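Local structure of TetR family Transcriptional regulator (3KKC) at residues Asn19-Leu24 with Lys61-Asp66; Ser23-Gln26 with Lys32-Val35; Lys89-Asn94 with Thr100-Asp105; Pro123-Glu128 with Lys169-Met174. The protein probably binds DNA as a transcriptional regulator of the TetR family, pairing an N-terminal helix-turn-helix domain with an all-helical C-terminal domain. One frame throughout, in Å; residues are numbered along the deposited sequence.

Interaction 1: Asn19-Leu24 with Lys61-Asp66; sequences NAFISL and KELCED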
loop_
_atom_site.group_PDB
_atom_site.type_symbol
_atom_site.label_atom_id
_atom_site.label_comp_id
_atom_site.label_asym_id
_atom_site.label_seq_id
_atom_site.Cartn_x
_atom_site.Cartn_y
_atom_site.Cartn_z
ATOM N N ASN A 19 22.722 -6.969 16.078
ATOM C CA ASN A 19 23.142 -7.358 14.726
ATOM C C ASN A 19 22.397 -8.607 14.228
ATOM O O ASN A 19 22.059 -8.704 13.044
ATOM C CB ASN A 19 24.682 -7.516 14.597
ATOM C CG ASN A 19 25.453 -6.169 14.682
ATOM O OD1 ASN A 19 24.906 -5.071 14.455
ATOM N ND2 ASN A 19 26.738 -6.268 15.005
ATOM N N ALA A 20 22.120 -9.540 15.132
ATOM C CA ALA A 20 21.346 -10.747 14.792
ATOM C C ALA A 20 19.941 -10.407 14.298
ATOM O O ALA A 20 19.447 -10.967 13.317
ATOM C CB ALA A 20 21.270 -11.686 15.978
ATOM N N PHE A 21 19.304 -9.482 14.996
ATOM C CA PHE A 21 17.969 -9.026 14.647
ATOM C C PHE A 21 17.942 -8.425 13.234
ATOM O O PHE A 21 17.038 -8.686 12.459
ATOM C CB PHE A 21 17.527 -8.000 15.689
ATOM C CG PHE A 21 16.155 -7.445 15.468
ATOM C CD1 PHE A 21 15.039 -8.282 15.497
ATOM C CD2 PHE A 21 15.972 -6.089 15.301
ATOM C CE1 PHE A 21 13.793 -7.774 15.316
ATOM C CE2 PHE A 21 14.704 -5.568 15.128
ATOM C CZ PHE A 21 13.616 -6.404 15.122
ATOM N N ILE A 22 18.960 -7.638 12.901
ATOM C CA ILE A 22 19.079 -7.034 11.585
ATOM C C ILE A 22 19.299 -8.080 10.485
ATOM O O ILE A 22 18.664 -8.027 9.435
ATOM C CB ILE A 22 20.199 -5.969 11.573
ATOM C CG1 ILE A 22 19.768 -4.751 12.400
ATOM C CG2 ILE A 22 20.546 -5.535 10.142
ATOM C CD1 ILE A 22 20.793 -3.637 12.399
ATOM N N SER A 23 20.184 -9.033 10.732
ATOM C CA SER A 23 20.526 -10.026 9.731
ATOM C C SER A 23 19.321 -10.887 9.436
ATOM O O SER A 23 19.153 -11.359 8.319
ATOM C CB SER A 23 21.719 -10.885 10.221
ATOM O OG SER A 23 21.645 -12.251 9.804
ATOM N N LEU A 24 18.484 -11.091 10.451
ATOM C CA LEU A 24 17.293 -11.924 10.322
ATOM C C LEU A 24 16.159 -11.162 9.652
ATOM O O LEU A 24 15.209 -11.753 9.130
ATOM C CB LEU A 24 16.823 -12.402 11.696
ATOM C CG LEU A 24 17.536 -13.616 12.279
ATOM C CD1 LEU A 24 17.232 -13.753 13.771
ATOM C CD2 LEU A 24 17.157 -14.868 11.488
ATOM N N LYS A 61 11.597 -1.007 17.768
ATOM C CA LYS A 61 11.507 0.382 18.196
ATOM C C LYS A 61 12.906 1.030 18.202
ATOM O O LYS A 61 13.173 1.943 17.418
ATOM C CB LYS A 61 10.823 0.443 19.563
ATOM C CG LYS A 61 10.910 1.760 20.319
ATOM C CD LYS A 61 11.088 1.453 21.823
ATOM C CE LYS A 61 10.901 2.668 22.720
ATOM N NZ LYS A 61 9.698 3.451 22.312
ATOM N N GLU A 62 13.793 0.548 19.071
ATOM C CA GLU A 62 15.204 0.940 19.046
ATOM C C GLU A 62 15.788 1.012 17.628
ATOM O O GLU A 62 16.260 2.068 17.209
ATOM C CB GLU A 62 16.044 -0.017 19.883
ATOM C CG GLU A 62 15.845 0.125 21.373
ATOM C CD GLU A 62 17.051 -0.348 22.150
ATOM O OE1 GLU A 62 18.074 -0.683 21.502
ATOM O OE2 GLU A 62 16.977 -0.375 23.400
ATOM N N LEU A 63 15.756 -0.105 16.896
ATOM C CA LEU A 63 16.234 -0.130 15.515
ATOM C C LEU A 63 15.719 1.083 14.720
ATOM O O LEU A 63 16.482 2.001 14.462
ATOM C CB LEU A 63 15.910 -1.457 14.819
ATOM C CG LEU A 63 16.300 -1.552 13.337
ATOM C CD1 LEU A 63 17.755 -1.232 13.175
ATOM C CD2 LEU A 63 16.007 -2.929 12.741
ATOM N N CYS A 64 14.449 1.086 14.333
ATOM C CA CYS A 64 13.794 2.283 13.777
ATOM C C CYS A 64 14.283 3.592 14.378
ATOM O O CYS A 64 14.650 4.530 13.657
ATOM C CB CYS A 64 12.272 2.211 13.990
ATOM S SG CYS A 64 11.484 0.915 13.051
ATOM N N GLU A 65 14.262 3.672 15.701
ATOM C CA GLU A 65 14.709 4.881 16.366
ATOM C C GLU A 65 16.076 5.302 15.799
ATOM O O GLU A 65 16.226 6.429 15.324
ATOM C CB GLU A 65 14.751 4.665 17.878
ATOM C CG GLU A 65 15.370 5.804 18.638
ATOM C CD GLU A 65 14.836 5.927 20.042
ATOM O OE1 GLU A 65 14.323 4.922 20.606
ATOM O OE2 GLU A 65 14.931 7.050 20.581
ATOM N N ASP A 66 17.034 4.364 15.839
ATOM C CA ASP A 66 18.380 4.480 15.247
ATOM C C ASP A 66 18.368 4.761 13.748
ATOM O O ASP A 66 19.010 5.689 13.291
ATOM C CB ASP A 66 19.181 3.180 15.436
ATOM C CG ASP A 66 19.686 2.989 16.848
ATOM O OD1 ASP A 66 19.741 3.970 17.618
ATOM O OD2 ASP A 66 20.041 1.843 17.184
#
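Leu-63 pushes its forked end between Phe-21 and Ile-22, and everything that passes between 19-24 and 61-66 is apolar. One methyl serves each partner. CD2 of Leu-63 lies 3.8 Å from CE2 of Phe-21, with CD2 of the same ring a little farther off; the methyl comes at the ring on a slant. The other branch, CD1 of Leu-63, meets CD1 of Ile-22 at 4.0 Å and also lies close to its CG1, so it rests along the outer part of that isoleucine branch. Leu-63 reaches this place because its CG is anti to the backbone N (chi1 177°), which brings the fork to Phe-21 and Ile-22. Phe-21 answers with the same first torsion (-179°), and its ring extends toward the leucine.

No hydrogen bond crosses the contact. A polar link between the same two helices is made by Asp-66, whose OD2 is hydrogen-bonded to the hydroxyl of Tyr-18.

This is the join between the first helix of the TetR DNA-binding domain, 4-24, and helix 57-71, which leads out of that domain. Phe-21 also packs on Leu-59 and Leu-60 of helix 57-71 and on Ile-33 in the loop before helix 35-42, and Leu-63 touches Leu-25 as well. Cys-64 packs on Tyr-108 and Phe-109 of helix 107-129, and Ala-20 on Leu-41 of helix 35-42.

Interaction 2: Ser23-Gln26 with Lys32-Val35; sequences SLLQ and KITV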
loop_
_atom_site.group_PDB
_atom_site.type_symbol
_atom_site.label_atom_id
_atom_site.label_comp_id
_atom_site.label_asym_id
_atom_site.label_seq_id
_atom_site.Cartn_x
_atom_site.Cartn_y
_atom_site.Cartn_z
ATOM N N SER A 23 20.184 -9.033 10.732
ATOM C CA SER A 23 20.526 -10.026 9.731
ATOM C C SER A 23 19.321 -10.887 9.436
ATOM O O SER A 23 19.153 -11.359 8.319
ATOM C CB SER A 23 21.719 -10.885 10.221
ATOM O OG SER A 23 21.645 -12.251 9.804
ATOM N N LEU A 24 18.484 -11.091 10.451
ATOM C CA LEU A 24 17.293 -11.924 10.322
ATOM C C LEU A 24 16.159 -11.162 9.652
ATOM O O LEU A 24 15.209 -11.753 9.130
ATOM C CB LEU A 24 16.823 -12.402 11.696
ATOM C CG LEU A 24 17.536 -13.616 12.279
ATOM C CD1 LEU A 24 17.232 -13.753 13.771
ATOM C CD2 LEU A 24 17.157 -14.868 11.488
ATOM N N LEU A 25 16.253 -9.841 9.703
ATOM C CA LEU A 25 15.272 -8.971 9.095
ATOM C C LEU A 25 15.609 -8.772 7.621
ATOM O O LEU A 25 14.941 -8.023 6.922
ATOM C CB LEU A 25 15.283 -7.633 9.812
ATOM C CG LEU A 25 14.126 -7.146 10.669
ATOM C CD1 LEU A 25 13.340 -8.293 11.266
ATOM C CD2 LEU A 25 14.683 -6.226 11.746
ATOM N N GLN A 26 16.660 -9.437 7.157
ATOM C CA GLN A 26 17.032 -9.379 5.748
ATOM C C GLN A 26 16.303 -10.499 5.011
ATOM O O GLN A 26 16.007 -10.388 3.822
ATOM C CB GLN A 26 18.560 -9.496 5.576
ATOM C CG GLN A 26 19.161 -8.447 4.620
ATOM C CD GLN A 26 20.653 -8.204 4.833
ATOM O OE1 GLN A 26 21.406 -9.128 5.154
ATOM N NE2 GLN A 26 21.083 -6.952 4.649
ATOM N N LYS A 32 7.178 -12.384 11.442
ATOM C CA LYS A 32 7.549 -13.787 11.261
ATOM C C LYS A 32 8.760 -14.290 12.099
ATOM O O LYS A 32 8.858 -15.487 12.350
ATOM C CB LYS A 32 7.713 -14.093 9.758
ATOM C CG LYS A 32 8.035 -15.544 9.387
ATOM C CD LYS A 32 9.535 -15.735 9.089
ATOM C CE LYS A 32 9.844 -17.151 8.596
ATOM N NZ LYS A 32 11.289 -17.535 8.768
ATOM N N ILE A 33 9.665 -13.419 12.552
ATOM C CA ILE A 33 10.772 -13.920 13.403
ATOM C C ILE A 33 10.391 -14.078 14.879
ATOM O O ILE A 33 9.525 -13.373 15.383
ATOM C CB ILE A 33 12.069 -13.055 13.357
ATOM C CG1 ILE A 33 12.058 -12.012 14.475
ATOM C CG2 ILE A 33 12.317 -12.448 11.975
ATOM C CD1 ILE A 33 13.155 -11.011 14.350
ATOM N N THR A 34 11.071 -14.990 15.568
ATOM C CA THR A 34 10.806 -15.265 16.983
ATOM C C THR A 34 12.083 -15.180 17.820
ATOM O O THR A 34 13.155 -15.522 17.340
ATOM C CB THR A 34 10.226 -16.682 17.176
ATOM O OG1 THR A 34 11.048 -17.632 16.477
ATOM C CG2 THR A 34 8.794 -16.764 16.656
ATOM N N VAL A 35 11.956 -14.751 19.076
ATOM C CA VAL A 35 13.112 -14.573 19.964
ATOM C C VAL A 35 14.143 -15.714 19.921
ATOM O O VAL A 35 15.339 -15.481 20.097
ATOM C CB VAL A 35 12.685 -14.318 21.430
ATOM C CG1 VAL A 35 13.885 -14.425 22.355
ATOM C CG2 VAL A 35 12.042 -12.950 21.564
#
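Ile-33 packs against Leu-24 and Leu-25 where the chain doubles back in the DNA-binding domain, between the end of helix 4-24 and the start of the predicted helix-turn-helix motif. Taking the second segment in order, Lys-32 comes first and stays on the outside; its NZ is hydrogen-bonded to Asn-28 OD1 in the connecting loop.

Ile-33 then turns inward and carries the contact with two separate branches. Its CG2 sits 4.1 Å from the backbone oxygen of Leu-24, an oxygen whose hydrogen bond comes from ND2 of Asn-28. Its longer branch, through CG1, goes to Leu-25. Ile-33 and Leu-24 are the closest pair along the backbone, their CA atoms 7.5 Å apart, and no hydrogen bond joins the two segments. The main-chain O of Ile-33 is instead taken by NZ of Lys-56.

Thr-34 turns its side chain away. It occupies the N-cap position of helix 35-42 without making a capping bond, its OG1 being hydrogen-bonded to Asp-37 OD1. Val-35 opens that helix, also pointing away.

The Leu-25 and Ile-33 side chains run at about a right angle to each other and meet through their terminal methyls, Leu-25 CD1 lying 4.1 Å from Ile-33 CD1.

Interaction 3: Lys89-Asn94 with Thr100-Asp105; sequences KHFEQN and TLLLSD. With NI (nickel (II) ion), chain E.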
loop_
_atom_site.group_PDB
_atom_site.type_symbol
_atom_site.label_atom_id
_atom_site.label_comp_id
_atom_site.label_asym_id
_atom_site.label_seq_id
_atom_site.Cartn_x
_atom_site.Cartn_y
_atom_site.Cartn_z
ATOM N N LYS A 89 20.257 6.407 -0.674
ATOM C CA LYS A 89 21.510 5.649 -0.700
ATOM C C LYS A 89 21.384 4.447 0.231
ATOM O O LYS A 89 21.718 3.324 -0.137
ATOM C CB LYS A 89 22.688 6.526 -0.292
ATOM C CG LYS A 89 24.056 5.971 -0.693
ATOM C CD LYS A 89 25.141 7.075 -0.745
ATOM C CE LYS A 89 25.460 7.645 0.640
ATOM N NZ LYS A 89 26.150 8.984 0.634
ATOM N N HIS A 90 20.872 4.692 1.435
ATOM C CA HIS A 90 20.665 3.635 2.416
ATOM C C HIS A 90 19.720 2.545 1.966
ATOM O O HIS A 90 19.908 1.377 2.288
ATOM C CB HIS A 90 20.190 4.219 3.732
ATOM C CG HIS A 90 21.303 4.756 4.562
ATOM N ND1 HIS A 90 21.657 4.208 5.775
ATOM C CD2 HIS A 90 22.179 5.759 4.329
ATOM C CE1 HIS A 90 22.684 4.872 6.271
ATOM N NE2 HIS A 90 23.027 5.810 5.408
ATOM N N PHE A 91 18.701 2.915 1.213
ATOM C CA PHE A 91 17.744 1.917 0.792
ATOM C C PHE A 91 18.353 0.956 -0.230
ATOM O O PHE A 91 18.090 -0.252 -0.172
ATOM C CB PHE A 91 16.403 2.554 0.353
ATOM C CG PHE A 91 15.487 2.902 1.522
ATOM C CD1 PHE A 91 14.631 1.949 2.063
ATOM C CD2 PHE A 91 15.502 4.171 2.091
ATOM C CE1 PHE A 91 13.799 2.252 3.152
ATOM C CE2 PHE A 91 14.661 4.493 3.166
ATOM C CZ PHE A 91 13.813 3.523 3.705
ATOM N N GLU A 92 19.206 1.461 -1.117
ATOM C CA GLU A 92 19.686 0.637 -2.234
ATOM C C GLU A 92 20.695 -0.447 -1.826
ATOM O O GLU A 92 20.855 -1.450 -2.542
ATOM C CB GLU A 92 20.204 1.491 -3.414
ATOM C CG GLU A 92 21.559 2.163 -3.192
ATOM C CD GLU A 92 22.213 2.674 -4.482
ATOM O OE1 GLU A 92 21.890 2.158 -5.576
ATOM O OE2 GLU A 92 23.064 3.589 -4.392
ATOM N N GLN A 93 21.356 -0.247 -0.679
ATOM C CA GLN A 93 22.254 -1.253 -0.102
ATOM C C GLN A 93 21.539 -2.032 0.991
ATOM O O GLN A 93 22.068 -3.032 1.502
ATOM C CB GLN A 93 23.511 -0.618 0.524
ATOM C CG GLN A 93 23.801 0.817 0.164
ATOM C CD GLN A 93 24.465 0.931 -1.186
ATOM O OE1 GLN A 93 24.844 -0.082 -1.786
ATOM N NE2 GLN A 93 24.611 2.164 -1.681
ATOM N N ASN A 94 20.351 -1.559 1.363
ATOM C CA ASN A 94 19.584 -2.187 2.418
ATOM C C ASN A 94 20.369 -2.057 3.726
ATOM O O ASN A 94 20.516 -3.020 4.499
ATOM C CB ASN A 94 19.311 -3.649 2.075
ATOM C CG ASN A 94 18.107 -4.220 2.834
ATOM O OD1 ASN A 94 17.316 -3.482 3.438
ATOM N ND2 ASN A 94 17.971 -5.545 2.802
ATOM N N THR A 100 14.259 -4.044 3.369
ATOM C CA THR A 100 13.461 -5.215 3.622
ATOM C C THR A 100 12.395 -4.864 4.642
ATOM O O THR A 100 11.330 -5.463 4.670
ATOM C CB THR A 100 14.349 -6.359 4.111
ATOM O OG1 THR A 100 15.435 -6.510 3.190
ATOM C CG2 THR A 100 13.550 -7.696 4.207
ATOM N N LEU A 101 12.679 -3.878 5.480
ATOM C CA LEU A 101 11.725 -3.487 6.507
ATOM C C LEU A 101 10.510 -2.854 5.837
ATOM O O LEU A 101 9.376 -3.125 6.216
ATOM C CB LEU A 101 12.379 -2.520 7.499
ATOM C CG LEU A 101 12.097 -2.741 8.987
ATOM C CD1 LEU A 101 11.692 -4.178 9.282
ATOM C CD2 LEU A 101 13.314 -2.350 9.804
ATOM N N LEU A 102 10.773 -2.038 4.816
ATOM C CA LEU A 102 9.749 -1.302 4.079
ATOM C C LEU A 102 8.952 -2.190 3.136
ATOM O O LEU A 102 7.739 -2.030 2.993
ATOM C CB LEU A 102 10.393 -0.190 3.255
ATOM C CG LEU A 102 9.395 0.641 2.443
ATOM C CD1 LEU A 102 8.604 1.558 3.369
ATOM C CD2 LEU A 102 10.080 1.455 1.347
ATOM N N LEU A 103 9.654 -3.104 2.476
ATOM C CA LEU A 103 9.052 -4.027 1.519
ATOM C C LEU A 103 8.249 -5.141 2.213
ATOM O O LEU A 103 7.450 -5.842 1.586
ATOM C CB LEU A 103 10.153 -4.659 0.662
ATOM C CG LEU A 103 10.444 -4.155 -0.753
ATOM C CD1 LEU A 103 10.228 -2.660 -0.843
ATOM C CD2 LEU A 103 11.856 -4.563 -1.175
ATOM N N SER A 104 8.495 -5.316 3.505
ATOM C CA SER A 104 7.859 -6.367 4.265
ATOM C C SER A 104 6.430 -5.933 4.598
ATOM O O SER A 104 5.599 -6.750 5.030
ATOM C CB SER A 104 8.638 -6.612 5.556
ATOM O OG SER A 104 8.404 -5.559 6.481
ATOM N N ASP A 105 6.158 -4.644 4.411
ATOM C CA ASP A 105 4.860 -4.089 4.769
ATOM C C ASP A 105 4.606 -4.030 6.270
ATOM O O ASP A 105 3.468 -3.776 6.677
ATOM C CB ASP A 105 3.721 -4.902 4.133
ATOM C CG ASP A 105 3.493 -4.557 2.680
ATOM O OD1 ASP A 105 3.878 -3.438 2.267
ATOM O OD2 ASP A 105 2.921 -5.404 1.958
HETATM NI NI NI E . 24.500 7.285 5.942
#
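Asn-94 and Thr-100 grip each other at the turn between helices 80-93 and 98-103, just where a Schellman motif closes helix 80-93. Asn-94 is its C-prime residue, with phi at 64°; its own N bonds to Phe-91 O, and the N of Gln-95 reaches back to His-90 O.

The amide of Asn-94 is set obliquely to the threonine and uses both its ends. OD1 accepts from the backbone N of Thr-100 at 3.1 Å, the donor tilted 34° from the carbonyl plane, and takes a second, weak bond from Ala-99 N. Two bonds to one residue fix the rotation of the amide. With CG of Asn-94 anti to its N, the group is carried to Thr-100.

Deeper in, the Phe-91 and Leu-102 side chains cross at about a right angle, CE1 of the ring lying 4.2 Å from CB of Leu-102. Leu-156 and Leu-71 also pack on Phe-91. On another side of the helix, His-90 binds nickel through NE2, with His-70 and His-86 as fellow ligands.

The second hydrogen bond of the amide to Thr-100 runs from Asn-94 ND2 to Thr-100 OG1 over 2.7 Å, the oxygen tilted 22° out of the amide plane.

Interaction 4: Pro123-Glu128 with Lys169-Met174; sequences PRLREE and KYYLTM
Chi1 of Leu-125 (-172°) and of Tyr-171 (169°) puts each CG anti to its backbone N, and the two side chains extend toward each other from opposite directions. They meet at the end of the tyrosine: CD2 of Leu-125 lies 3.6 Å from the hydroxyl OH of Tyr-171, at the ring edge and near the ring plane, so the methyl does not cover a face. The other branch of Leu-125 goes to Leu-172, whose CD1 it meets at 3.8 Å with its own CD1, the two chains slanting across one another.

The segments belong to helices 107-129 and 164-175 of the C-terminal domain, and their nearest backbone pair, Leu-125 and Leu-172, has CA atoms 9.0 Å apart. Helix 137-157 contributes Leu-144, which packs on Leu-125. In the second subunit, Phe-139 packs on Tyr-171 and Phe-143 on the selenomethionine at Met-174, so helix 164-175 also forms part of the subunit interface.

Across the contact there are only methyls, a ring edge and one oxygen. That buried hydroxyl is satisfied by a hydrogen bond with the main-chain O of Leu-144, and this should hold the ring at its outer end. Between these two segments the contact therefore rests on apolar packing, while the polar bond of the tyrosine ties its helix to 137-157.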
loop_
_atom_site.group_PDB
_atom_site.type_symbol
_atom_site.label_atom_id
_atom_site.label_comp_id
_atom_site.label_asym_id
_atom_site.label_seq_id
_atom_site.Cartn_x
_atom_site.Cartn_y
_atom_site.Cartn_z
ATOM N N PRO A 123 7.849 19.212 4.278
ATOM C CA PRO A 123 7.862 20.678 4.308
ATOM C C PRO A 123 8.802 21.300 3.279
ATOM O O PRO A 123 8.412 22.248 2.605
ATOM C CB PRO A 123 8.305 20.990 5.742
ATOM C CG PRO A 123 7.801 19.829 6.533
ATOM C CD PRO A 123 8.017 18.639 5.625
ATOM N N ARG A 124 10.011 20.775 3.137
ATOM C CA ARG A 124 10.890 21.278 2.092
ATOM C C ARG A 124 10.381 20.932 0.691
ATOM O O ARG A 124 10.393 21.762 -0.203
ATOM C CB ARG A 124 12.344 20.835 2.310
ATOM C CG ARG A 124 13.172 21.884 3.055
ATOM C CD ARG A 124 14.566 21.407 3.441
ATOM N NE ARG A 124 15.561 21.558 2.368
ATOM C CZ ARG A 124 15.964 22.720 1.843
ATOM N NH1 ARG A 124 15.444 23.873 2.260
ATOM N NH2 ARG A 124 16.881 22.726 0.878
ATOM N N LEU A 125 9.917 19.708 0.505
ATOM C CA LEU A 125 9.406 19.266 -0.788
ATOM C C LEU A 125 8.313 20.208 -1.274
ATOM O O LEU A 125 8.206 20.507 -2.465
ATOM C CB LEU A 125 8.831 17.853 -0.659
ATOM C CG LEU A 125 8.444 17.220 -1.991
ATOM C CD1 LEU A 125 9.630 17.300 -2.959
ATOM C CD2 LEU A 125 7.973 15.789 -1.800
ATOM N N ARG A 126 7.498 20.663 -0.329
ATOM C CA ARG A 126 6.355 21.516 -0.622
ATOM C C ARG A 126 6.841 22.875 -1.108
ATOM O O ARG A 126 6.554 23.287 -2.224
ATOM C CB ARG A 126 5.524 21.724 0.650
ATOM C CG ARG A 126 4.038 21.809 0.432
ATOM C CD ARG A 126 3.714 22.527 -0.824
ATOM N NE ARG A 126 2.678 23.534 -0.622
ATOM C CZ ARG A 126 2.579 24.652 -1.338
ATOM N NH1 ARG A 126 3.459 24.917 -2.301
ATOM N NH2 ARG A 126 1.601 25.511 -1.091
ATOM N N GLU A 127 7.576 23.557 -0.236
ATOM C CA GLU A 127 7.942 24.945 -0.423
ATOM C C GLU A 127 8.839 25.095 -1.644
ATOM O O GLU A 127 8.863 26.140 -2.284
ATOM C CB GLU A 127 8.621 25.460 0.856
ATOM C CG GLU A 127 9.710 26.515 0.662
ATOM C CD GLU A 127 10.717 26.545 1.817
ATOM O OE1 GLU A 127 10.788 27.578 2.526
ATOM O OE2 GLU A 127 11.441 25.537 2.018
ATOM N N GLU A 128 9.532 24.024 -2.000
ATOM C CA GLU A 128 10.635 24.130 -2.928
ATOM C C GLU A 128 10.328 23.561 -4.307
ATOM O O GLU A 128 10.977 23.931 -5.280
ATOM C CB GLU A 128 11.846 23.425 -2.339
ATOM C CG GLU A 128 13.152 24.055 -2.669
ATOM C CD GLU A 128 14.216 23.686 -1.659
ATOM O OE1 GLU A 128 14.072 24.090 -0.475
ATOM O OE2 GLU A 128 15.184 22.993 -2.057
ATOM N N LYS A 169 15.616 12.267 -9.672
ATOM C CA LYS A 169 15.372 13.182 -10.768
ATOM C C LYS A 169 13.985 12.959 -11.356
ATOM O O LYS A 169 13.143 13.865 -11.372
ATOM C CB LYS A 169 16.452 12.971 -11.842
ATOM C CG LYS A 169 16.141 13.556 -13.212
ATOM C CD LYS A 169 17.098 13.022 -14.272
ATOM C CE LYS A 169 16.910 13.745 -15.605
ATOM N NZ LYS A 169 17.655 13.083 -16.717
ATOM N N TYR A 170 13.770 11.750 -11.859
ATOM C CA TYR A 170 12.502 11.374 -12.469
ATOM C C TYR A 170 11.328 11.565 -11.511
ATOM O O TYR A 170 10.208 11.807 -11.934
ATOM C CB TYR A 170 12.569 9.941 -12.999
ATOM C CG TYR A 170 13.571 9.806 -14.115
ATOM C CD1 TYR A 170 13.612 10.746 -15.139
ATOM C CD2 TYR A 170 14.479 8.755 -14.150
ATOM C CE1 TYR A 170 14.534 10.645 -16.177
ATOM C CE2 TYR A 170 15.411 8.641 -15.188
ATOM C CZ TYR A 170 15.433 9.594 -16.202
ATOM O OH TYR A 170 16.345 9.509 -17.248
ATOM N N TYR A 171 11.584 11.500 -10.219
ATOM C CA TYR A 171 10.515 11.741 -9.284
ATOM C C TYR A 171 10.221 13.234 -9.147
ATOM O O TYR A 171 9.061 13.662 -9.178
ATOM C CB TYR A 171 10.828 11.117 -7.921
ATOM C CG TYR A 171 9.866 11.584 -6.856
ATOM C CD1 TYR A 171 8.612 11.013 -6.722
ATOM C CD2 TYR A 171 10.197 12.638 -6.020
ATOM C CE1 TYR A 171 7.717 11.467 -5.761
ATOM C CE2 TYR A 171 9.317 13.090 -5.062
ATOM C CZ TYR A 171 8.083 12.504 -4.931
ATOM O OH TYR A 171 7.230 12.980 -3.960
ATOM N N LEU A 172 11.275 14.024 -8.986
ATOM C CA LEU A 172 11.137 15.462 -8.794
ATOM C C LEU A 172 10.511 16.142 -10.020
ATOM O O LEU A 172 9.716 17.076 -9.888
ATOM C CB LEU A 172 12.497 16.072 -8.474
ATOM C CG LEU A 172 12.759 16.576 -7.046
ATOM C CD1 LEU A 172 11.692 16.162 -5.992
ATOM C CD2 LEU A 172 14.171 16.198 -6.580
ATOM N N THR A 173 10.857 15.670 -11.215
ATOM C CA THR A 173 10.266 16.244 -12.416
ATOM C C THR A 173 8.792 15.829 -12.506
ATOM O O THR A 173 7.935 16.616 -12.922
ATOM C CB THR A 173 11.052 15.882 -13.708
ATOM O OG1 THR A 173 11.112 14.462 -13.852
ATOM C CG2 THR A 173 12.484 16.436 -13.656
HETATM N N MSE A 174 8.491 14.602 -12.082
HETATM C CA MSE A 174 7.112 14.109 -12.101
HETATM C C MSE A 174 6.180 14.903 -11.207
HETATM O O MSE A 174 5.004 15.053 -11.524
HETATM C CB MSE A 174 7.036 12.635 -11.733
HETATM C CG MSE A 174 7.177 11.709 -12.914
HETATM SE SE MSE A 174 6.059 12.298 -14.386
HETATM C CE MSE A 174 4.295 11.979 -13.586
#

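Overall arrangement
Interactions 1, 2 and 4 are buried and apolar, with no hydrogen bond between their segments; interaction 3 is partly buried and adds a pair of hydrogen bonds from an asparagine amide at a helix end. Interactions 1 and 2 both use helix 4-24 and make one continuous core in the DNA-binding domain, where their side chains touch one another. Interaction 3, in the C-terminal domain, joins that core through Leu-101, which packs on Leu-63 and Leu-25, while Gln-26 lies against Asn-94. Interaction 4 stands apart, its centre about 30 Å from that of interaction 1 and across the chain's centre, beside the second subunit.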